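PDB 4HZ2: glutathione S-transferase domain from Xanthobacter autotrophicus, which binds glutathione and probably acts as a transferase, like other glutathione S-transferases. Local coordinates for residues A38-L41 and S42-G45; L218-L222 and D223-P227; P201-L204 and A205-R209. All blocks are in the same frame, centred on the assembly; numbering follows the deposited sequence.

How the contacts relate
Along the chain the order is contact 1, contact 3, contact 2. Contact 1 is the C-terminal end of helix 32-43, the helix that joins strands 24-27 and 49-52 in the glutathione-binding N-terminal domain. Contact 3 is most of helix 201-211 in the helical C-terminal domain, and contact 2 follows in the tail, which includes the short helix 222-225. The three centres lie 20 to 22 Å apart, and none of the contacts touch. The nearest atoms of contacts 1 and 2 come within about 5 Å of each other, so the tail returns from the helical domain to the neighbourhood of helix 32-43, and the side chain of I219 is about 10 Å from a bound glutathione.

Contact 1 (A38-L41 and S42-G45); sequences AQIL and SLTG
S42 still belongs to the helix: its N-H bonds to A38 O at 2.9 Å, a regular bond from one turn to the next. L43 continues the helix with its N-H on Q39 O, while its branched end passes obliquely over the side chain of Q39, CG lying 3.6 Å from Q39 NE2. That amide is held from elsewhere: NE2 bonds to G215 O and OE1 accepts from N217 N, so Q39 ties the helix to the segment that precedes the C-terminal tail. Here the helix of a beta-alpha-beta unit is ending, on its way from strand 24-27 to strand 49-52. T44, the first residue to leave helical angles, puts two donors on I40 O from opposite faces of its carbonyl plane: N at 3.0 Å and OG1 at 2.8 Å. OG1 lies between the backbone N and the carbonyl carbon of its own residue (chi1 59°), which turns it back onto that oxygen, and it also bonds to H46 ND1. The methyl CG2 of T44 comes to 4.2 Å from I40 CD1, beside the apolar packing of I40 on L92 and F95 of helix 88-96. G45 takes a positive phi (86°) as the C-prime residue of a Schellman motif, in which H46 N pairs with L41 O and G45 N with S42 O.

Contact 2 (L218-L222 and D223-P227); sequences LIPPL and DEILP
L222 O takes two backbone N-H groups from the residues that follow it. L226 N arrives at 3.0 Å, nearly on the line of the carbonyl bond, whereas I225 N, at 3.1 Å, stands above the carbonyl plane, 66° out of it and not on a lone pair. One residue earlier, P221 O accepts E224 N at 2.8 Å, again from above its plane, with I225 N adding a weak second bond. This mixture of i+3 and i+4 bonds winds the chain into a single short turn.

Side chains pack along that turn. L222 and L226 lie side by side and point the same way, with L226 CD1 4.0 Å from L222 CB. I225 reaches back to P220, its CG1 passing P221 O. CG1 occupies the position between the backbone N and the carbonyl carbon (chi1 60°), which places CG2 anti to the carbonyl carbon, and this methyl meets P220 CB at 3.7 Å, the two side chains crossing at about a right angle. The other branch ends in CD1, 4.2 Å from L222 CD2 and 4.3 Å from I219 CG2.

Outside the segment, E192 OE2 accepts L222 N, and L222 and L226 both rest on W136 of helix 107-137. The whole is a proline-led, weakly bonded helical turn near the C-terminal end of the chain, packed against the helical domain of a glutathione S-transferase, with I225 also touching N29 of the N-terminal domain.

Contact 3 (P201-L204 and A205-R209); sequences PAVL and AWVDR
W206 starts beside the carbonyls of the turn before it: CB lies 3.4 Å from A202 O and 3.5 Å from V203 O. With CG anti to the backbone N (chi1 162°), the indole extends alongside V203, both side chains pointing the same way. CE3 lies 3.6 Å from V203 O, which sits at the ring edge in its plane, and 4.1 Å from V203 CG1. At the far corner NE1 donates to D180 OD1, a bond that fixes how the ring is turned.

The same V203 O accepts V207 N at 2.8 Å, and V207 CG2 sits 3.4 Å from that oxygen. A202 O also has two partners, W206 N and a water that donates to it at 2.8 Å. This water accepts in turn from R209 NH1, in the plane of the guanidinium, one face of which lies over A205 O; NH1 has a further acceptor in P169 O.

Helix 201-211 lies away from the glutathione sites. W206 touches M161 and L165 of helix 144-165 and L183 and F184 of helix 178-187, and E162 accepts the N-H groups of A202 and V203 at the N-terminal end.

Contact 1 (A38-L41 and S42-G45)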
ATOM      1  N   ALA B  38     -15.661   5.762  -6.399  1.00 16.65           N
ATOM      2  CA  ALA B  38     -16.996   6.337  -6.569  1.00 15.96           C
ATOM      3  C   ALA B  38     -17.386   7.179  -5.347  1.00 17.60           C
ATOM      4  O   ALA B  38     -17.970   8.282  -5.480  1.00 21.96           O
ATOM      5  CB  ALA B  38     -18.039   5.260  -6.843  1.00 18.40           C
ATOM      6  N   GLN B  39     -17.095   6.661  -4.157  1.00 16.50           N
ATOM      7  CA  GLN B  39     -17.514   7.341  -2.955  1.00 17.09           C
ATOM      8  C   GLN B  39     -16.832   8.692  -2.777  1.00 17.81           C
ATOM      9  O   GLN B  39     -17.493   9.678  -2.409  1.00 20.83           O
ATOM     10  CB  GLN B  39     -17.219   6.450  -1.733  1.00 17.74           C
ATOM     11  CG  GLN B  39     -17.697   7.016  -0.405  1.00 21.60           C
ATOM     12  CD  GLN B  39     -19.223   7.101  -0.333  1.00 20.73           C
ATOM     13  OE1 GLN B  39     -19.927   6.127   0.040  1.00 24.81           O
ATOM     14  NE2 GLN B  39     -19.747   8.260  -0.685  1.00 20.32           N
ATOM     15  N   ILE B  40     -15.514   8.776  -3.015  1.00 15.92           N
ATOM     16  CA  ILE B  40     -14.863  10.084  -2.855  1.00 17.63           C
ATOM     17  C   ILE B  40     -15.281  11.060  -3.968  1.00 20.80           C
ATOM     18  O   ILE B  40     -15.395  12.259  -3.724  1.00 22.61           O
ATOM     19  CB  ILE B  40     -13.320   9.973  -2.781  1.00 20.76           C
ATOM     20  CG1 ILE B  40     -12.713  11.252  -2.228  1.00 15.15           C
ATOM     21  CG2 ILE B  40     -12.726   9.559  -4.123  1.00 16.31           C
ATOM     22  CD1 ILE B  40     -13.135  11.553  -0.801  1.00 20.68           C
ATOM     23  N   LEU B  41     -15.509  10.562  -5.179  1.00 18.66           N
ATOM     24  CA  LEU B  41     -16.029  11.447  -6.249  1.00 18.92           C
ATOM     25  C   LEU B  41     -17.399  12.034  -5.894  1.00 19.44           C
ATOM     26  O   LEU B  41     -17.667  13.236  -6.078  1.00 22.77           O
ATOM     27  CB  LEU B  41     -16.084  10.719  -7.594  1.00 20.80           C
ATOM     28  CG  LEU B  41     -14.715  10.415  -8.185  1.00 21.30           C
ATOM     29  CD1 LEU B  41     -14.837   9.696  -9.517  1.00 29.62           C
ATOM     30  CD2 LEU B  41     -13.932  11.706  -8.366  1.00 27.43           C
ATOM     31  N   SER B  42     -18.271  11.195  -5.358  1.00 19.23           N
ATOM     32  CA  SER B  42     -19.594  11.672  -4.990  0.50 18.65           C
ATOM     33  C   SER B  42     -19.507  12.646  -3.806  1.00 21.21           C
ATOM     34  O   SER B  42     -20.185  13.683  -3.816  1.00 24.51           O
ATOM     35  CB  SER B  42     -20.573  10.510  -4.729  0.50 28.00           C
ATOM     36  OG  SER B  42     -20.306   9.830  -3.513  0.50 27.61           O
ATOM     37  N   LEU B  43     -18.663  12.341  -2.811  1.00 19.86           N
ATOM     38  CA  LEU B  43     -18.499  13.211  -1.632  1.00 22.95           C
ATOM     39  C   LEU B  43     -17.952  14.591  -2.008  1.00 21.54           C
ATOM     40  O   LEU B  43     -18.241  15.600  -1.350  1.00 27.86           O
ATOM     41  CB  LEU B  43     -17.576  12.559  -0.583  1.00 20.77           C
ATOM     42  CG  LEU B  43     -18.225  11.397   0.165  1.00 20.93           C
ATOM     43  CD1 LEU B  43     -17.167  10.606   0.928  1.00 20.86           C
ATOM     44  CD2 LEU B  43     -19.297  11.941   1.112  1.00 21.23           C
ATOM     45  N   THR B  44     -17.155  14.644  -3.068  1.00 22.49           N
ATOM     46  CA  THR B  44     -16.508  15.904  -3.428  1.00 23.84           C
ATOM     47  C   THR B  44     -17.195  16.567  -4.629  1.00 26.75           C
ATOM     48  O   THR B  44     -16.681  17.529  -5.201  1.00 33.36           O
ATOM     49  CB  THR B  44     -15.002  15.716  -3.698  1.00 25.54           C
ATOM     50  OG1 THR B  44     -14.822  14.766  -4.760  1.00 27.13           O
ATOM     51  CG2 THR B  44     -14.291  15.245  -2.424  1.00 25.72           C
ATOM     52  N   GLY B  45     -18.375  16.062  -5.000  1.00 24.21           N
ATOM     53  CA  GLY B  45     -19.232  16.798  -5.937  1.00 29.53           C
ATOM     54  C   GLY B  45     -18.945  16.547  -7.401  1.00 34.51           C
ATOM     55  O   GLY B  45     -19.367  17.322  -8.253  1.00 36.92           O
TER

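Contact 2 (L218-L222 and D223-P227)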
ATOM      1  N   LEU B 218     -23.600   2.192   1.046  1.00 19.48           N
ATOM      2  CA  LEU B 218     -23.083   0.847   1.238  1.00 19.75           C
ATOM      3  C   LEU B 218     -23.024   0.062  -0.059  1.00 22.13           C
ATOM      4  O   LEU B 218     -23.792   0.334  -1.001  1.00 20.80           O
ATOM      5  CB  LEU B 218     -23.962   0.092   2.234  1.00 19.68           C
ATOM      6  CG  LEU B 218     -24.330   0.829   3.527  1.00 21.56           C
ATOM      7  CD1 LEU B 218     -25.228  -0.017   4.429  1.00 28.01           C
ATOM      8  CD2 LEU B 218     -23.048   1.218   4.275  1.00 29.52           C
ATOM      9  N   ILE B 219     -22.104  -0.898  -0.122  1.00 17.34           N
ATOM     10  CA  ILE B 219     -22.139  -1.893  -1.191  1.00 20.12           C
ATOM     11  C   ILE B 219     -23.242  -2.902  -0.844  1.00 16.20           C
ATOM     12  O   ILE B 219     -23.223  -3.529   0.238  1.00 18.85           O
ATOM     13  CB  ILE B 219     -20.770  -2.620  -1.358  1.00 19.62           C
ATOM     14  CG1 ILE B 219     -19.646  -1.603  -1.590  1.00 18.91           C
ATOM     15  CG2 ILE B 219     -20.843  -3.649  -2.498  1.00 19.86           C
ATOM     16  CD1 ILE B 219     -18.249  -2.229  -1.592  1.00 18.99           C
ATOM     17  N   PRO B 220     -24.219  -3.077  -1.753  1.00 16.43           N
ATOM     18  CA  PRO B 220     -25.248  -4.099  -1.457  1.00 17.78           C
ATOM     19  C   PRO B 220     -24.615  -5.503  -1.374  1.00 20.30           C
ATOM     20  O   PRO B 220     -23.505  -5.720  -1.895  1.00 18.69           O
ATOM     21  CB  PRO B 220     -26.212  -3.985  -2.648  1.00 19.12           C
ATOM     22  CG  PRO B 220     -25.930  -2.619  -3.268  1.00 22.62           C
ATOM     23  CD  PRO B 220     -24.446  -2.418  -3.054  1.00 18.12           C
ATOM     24  N   PRO B 221     -25.323  -6.462  -0.746  1.00 19.39           N
ATOM     25  CA  PRO B 221     -24.772  -7.818  -0.659  1.00 21.35           C
ATOM     26  C   PRO B 221     -24.442  -8.387  -2.041  1.00 16.99           C
ATOM     27  O   PRO B 221     -25.235  -8.247  -2.985  1.00 19.97           O
ATOM     28  CB  PRO B 221     -25.913  -8.616   0.006  1.00 22.05           C
ATOM     29  CG  PRO B 221     -26.697  -7.591   0.760  1.00 24.83           C
ATOM     30  CD  PRO B 221     -26.646  -6.360  -0.103  1.00 22.68           C
ATOM     31  N   LEU B 222     -23.298  -9.043  -2.164  1.00 21.55           N
ATOM     32  CA  LEU B 222     -22.869  -9.610  -3.451  1.00 16.49           C
ATOM     33  C   LEU B 222     -23.912 -10.534  -4.056  1.00 21.11           C
ATOM     34  O   LEU B 222     -24.107 -10.537  -5.271  1.00 23.20           O
ATOM     35  CB  LEU B 222     -21.544 -10.358  -3.287  1.00 20.89           C
ATOM     36  CG  LEU B 222     -20.307  -9.480  -3.065  1.00 20.52           C
ATOM     37  CD1 LEU B 222     -19.061 -10.350  -3.044  1.00 22.57           C
ATOM     38  CD2 LEU B 222     -20.231  -8.425  -4.177  1.00 22.47           C
ATOM     39  N   ASP B 223     -24.588 -11.318  -3.215  1.00 22.01           N
ATOM     40  CA  ASP B 223     -25.639 -12.213  -3.686  1.00 24.71           C
ATOM     41  C   ASP B 223     -26.743 -11.504  -4.465  1.00 23.69           C
ATOM     42  O   ASP B 223     -27.456 -12.136  -5.235  1.00 27.69           O
ATOM     43  CB  ASP B 223     -26.280 -12.934  -2.504  1.00 33.90           C
ATOM     44  CG  ASP B 223     -25.456 -14.106  -2.023  1.00 46.14           C
ATOM     45  OD1 ASP B 223     -24.340 -14.305  -2.554  1.00 60.02           O
ATOM     46  OD2 ASP B 223     -25.934 -14.838  -1.130  1.00 64.14           O
ATOM     47  N   GLU B 224     -26.879 -10.197  -4.248  1.00 21.19           N
ATOM     48  CA  GLU B 224     -27.981  -9.413  -4.813  1.00 20.69           C
ATOM     49  C   GLU B 224     -27.562  -8.609  -6.015  1.00 20.82           C
ATOM     50  O   GLU B 224     -28.421  -8.071  -6.719  1.00 23.43           O
ATOM     51  CB  GLU B 224     -28.539  -8.443  -3.777  1.00 21.85           C
ATOM     52  CG  GLU B 224     -29.110  -9.143  -2.562  1.00 28.96           C
ATOM     53  CD  GLU B 224     -30.219 -10.128  -2.919  1.00 27.25           C
ATOM     54  OE1 GLU B 224     -30.817 -10.024  -4.034  1.00 40.88           O
ATOM     55  OE2 GLU B 224     -30.514 -10.994  -2.062  1.00 36.69           O
ATOM     56  N   ILE B 225     -26.260  -8.448  -6.213  1.00 22.01           N
ATOM     57  CA  ILE B 225     -25.800  -7.625  -7.332  1.00 22.76           C
ATOM     58  C   ILE B 225     -24.961  -8.329  -8.386  1.00 20.45           C
ATOM     59  O   ILE B 225     -24.787  -7.775  -9.500  1.00 23.22           O
ATOM     60  CB  ILE B 225     -25.074  -6.358  -6.845  1.00 22.42           C
ATOM     61  CG1 ILE B 225     -23.846  -6.749  -6.001  1.00 21.64           C
ATOM     62  CG2 ILE B 225     -26.050  -5.453  -6.089  1.00 22.76           C
ATOM     63  CD1 ILE B 225     -22.909  -5.588  -5.755  1.00 21.02           C
ATOM     64  N   LEU B 226     -24.476  -9.532  -8.076  1.00 25.30           N
ATOM     65  CA  LEU B 226     -23.658 -10.295  -9.007  1.00 28.13           C
ATOM     66  C   LEU B 226     -24.470 -11.315  -9.793  1.00 40.25           C
ATOM     67  O   LEU B 226     -25.381 -11.938  -9.246  1.00 33.68           O
ATOM     68  CB  LEU B 226     -22.556 -11.058  -8.259  1.00 33.73           C
ATOM     69  CG  LEU B 226     -21.457 -10.272  -7.551  1.00 35.52           C
ATOM     70  CD1 LEU B 226     -20.415 -11.256  -7.056  1.00 35.17           C
ATOM     71  CD2 LEU B 226     -20.825  -9.241  -8.480  1.00 34.61           C
ATOM     72  N   PRO B 227     -24.119 -11.505 -11.076  1.00 54.91           N
ATOM     73  CA  PRO B 227     -24.698 -12.557 -11.907  1.00 46.54           C
ATOM     74  C   PRO B 227     -24.015 -13.891 -11.622  1.00 64.46           C
ATOM     75  O   PRO B 227     -24.657 -14.821 -11.129  1.00 67.22           O
ATOM     76  CB  PRO B 227     -24.369 -12.095 -13.324  1.00 81.32           C
ATOM     77  CG  PRO B 227     -23.084 -11.351 -13.175  1.00 71.84           C
ATOM     78  CD  PRO B 227     -23.126 -10.699 -11.815  1.00 47.56           C
TER

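Contact 3 (P201-L204 and A205-R209)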
ATOM      1  N   PRO B 201     -16.258  -5.262  18.627  1.00 20.84           N
ATOM      2  CA  PRO B 201     -17.364  -4.345  18.836  1.00 20.71           C
ATOM      3  C   PRO B 201     -17.021  -2.890  18.565  1.00 19.28           C
ATOM      4  O   PRO B 201     -17.912  -2.133  18.179  1.00 22.55           O
ATOM      5  CB  PRO B 201     -17.756  -4.572  20.320  1.00 25.65           C
ATOM      6  CG  PRO B 201     -16.612  -5.318  20.928  1.00 28.51           C
ATOM      7  CD  PRO B 201     -15.965  -6.092  19.810  1.00 21.08           C
ATOM      8  N   ALA B 202     -15.778  -2.475  18.822  1.00 19.38           N
ATOM      9  CA  ALA B 202     -15.370  -1.090  18.520  1.00 19.93           C
ATOM     10  C   ALA B 202     -15.319  -0.894  17.002  1.00 18.03           C
ATOM     11  O   ALA B 202     -15.686   0.171  16.498  1.00 18.71           O
ATOM     12  CB  ALA B 202     -14.036  -0.724  19.161  1.00 19.00           C
ATOM     13  N   VAL B 203     -14.857  -1.902  16.269  1.00 19.63           N
ATOM     14  CA  VAL B 203     -14.913  -1.838  14.799  1.00 17.28           C
ATOM     15  C   VAL B 203     -16.368  -1.783  14.319  1.00 19.19           C
ATOM     16  O   VAL B 203     -16.702  -0.996  13.429  1.00 19.15           O
ATOM     17  CB  VAL B 203     -14.160  -3.006  14.124  1.00 17.30           C
ATOM     18  CG1 VAL B 203     -14.270  -2.892  12.613  1.00 18.95           C
ATOM     19  CG2 VAL B 203     -12.694  -2.991  14.572  1.00 19.74           C
ATOM     20  N   LEU B 204     -17.243  -2.590  14.917  1.00 21.00           N
ATOM     21  CA  LEU B 204     -18.656  -2.612  14.505  1.00 20.02           C
ATOM     22  C   LEU B 204     -19.269  -1.231  14.720  1.00 18.53           C
ATOM     23  O   LEU B 204     -19.991  -0.710  13.847  1.00 20.44           O
ATOM     24  CB  LEU B 204     -19.447  -3.679  15.262  1.00 20.99           C
ATOM     25  CG  LEU B 204     -20.942  -3.815  14.973  1.00 26.81           C
ATOM     26  CD1 LEU B 204     -21.146  -4.069  13.491  1.00 37.04           C
ATOM     27  CD2 LEU B 204     -21.567  -4.933  15.817  1.00 35.64           C
ATOM     28  N   ALA B 205     -18.950  -0.616  15.861  1.00 18.97           N
ATOM     29  CA  ALA B 205     -19.506   0.691  16.210  1.00 19.16           C
ATOM     30  C   ALA B 205     -18.992   1.750  15.235  1.00 20.43           C
ATOM     31  O   ALA B 205     -19.721   2.701  14.859  1.00 20.87           O
ATOM     32  CB  ALA B 205     -19.188   1.047  17.659  1.00 21.00           C
ATOM     33  N   TRP B 206     -17.750   1.587  14.802  1.00 18.11           N
ATOM     34  CA  TRP B 206     -17.148   2.527  13.859  1.00 18.22           C
ATOM     35  C   TRP B 206     -17.794   2.334  12.482  1.00 18.67           C
ATOM     36  O   TRP B 206     -18.143   3.325  11.810  1.00 17.51           O
ATOM     37  CB  TRP B 206     -15.626   2.312  13.812  1.00 17.60           C
ATOM     38  CG  TRP B 206     -14.941   2.886  12.645  1.00 16.28           C
ATOM     39  CD1 TRP B 206     -14.489   4.169  12.505  1.00 14.88           C
ATOM     40  CD2 TRP B 206     -14.556   2.175  11.466  1.00 16.80           C
ATOM     41  NE1 TRP B 206     -13.869   4.314  11.259  1.00 14.56           N
ATOM     42  CE2 TRP B 206     -13.893   3.100  10.610  1.00 16.07           C
ATOM     43  CE3 TRP B 206     -14.723   0.852  11.037  1.00 18.53           C
ATOM     44  CZ2 TRP B 206     -13.388   2.728   9.341  1.00 15.75           C
ATOM     45  CZ3 TRP B 206     -14.220   0.473   9.773  1.00 18.38           C
ATOM     46  CH2 TRP B 206     -13.558   1.410   8.938  1.00 16.75           C
ATOM     47  N   VAL B 207     -17.999   1.080  12.068  1.00 16.66           N
ATOM     48  CA  VAL B 207     -18.703   0.827  10.813  1.00 17.90           C
ATOM     49  C   VAL B 207     -20.060   1.560  10.811  1.00 17.69           C
ATOM     50  O   VAL B 207     -20.392   2.270   9.849  1.00 18.81           O
ATOM     51  CB  VAL B 207     -18.901  -0.676  10.510  1.00 16.86           C
ATOM     52  CG1 VAL B 207     -19.933  -0.865   9.385  1.00 19.42           C
ATOM     53  CG2 VAL B 207     -17.561  -1.348  10.187  1.00 19.12           C
ATOM     54  N   ASP B 208     -20.811   1.465  11.909  1.00 18.11           N
ATOM     55  CA  ASP B 208     -22.120   2.129  11.968  1.00 20.16           C
ATOM     56  C   ASP B 208     -22.003   3.655  11.908  1.00 19.53           C
ATOM     57  O   ASP B 208     -22.830   4.334  11.278  1.00 23.97           O
ATOM     58  CB  ASP B 208     -22.914   1.700  13.203  1.00 24.49           C
ATOM     59  CG  ASP B 208     -23.303   0.221  13.164  1.00 29.46           C
ATOM     60  OD1 ASP B 208     -23.386  -0.359  12.061  1.00 33.98           O
ATOM     61  OD2 ASP B 208     -23.527  -0.373  14.246  1.00 30.96           O
ATOM     62  N   ARG B 209     -20.989   4.196  12.580  1.00 22.30           N
ATOM     63  CA  ARG B 209     -20.721   5.639  12.631  1.00 21.80           C
ATOM     64  C   ARG B 209     -20.397   6.152  11.239  1.00 23.32           C
ATOM     65  O   ARG B 209     -20.909   7.193  10.799  1.00 22.58           O
ATOM     66  CB  ARG B 209     -19.522   5.854  13.588  1.00 27.52           C
ATOM     67  CG  ARG B 209     -19.102   7.249  13.956  1.00 48.77           C
ATOM     68  CD  ARG B 209     -17.944   7.136  14.951  1.00 29.13           C
ATOM     69  NE  ARG B 209     -18.354   6.418  16.158  1.00 22.84           N
ATOM     70  CZ  ARG B 209     -17.722   5.380  16.705  1.00 20.38           C
ATOM     71  NH1 ARG B 209     -16.581   4.903  16.212  1.00 20.63           N
ATOM     72  NH2 ARG B 209     -18.234   4.824  17.799  1.00 27.15           N
TER
HETATM   73  O   HOH W   1     -15.595   2.646  17.800  1.00 23.79           O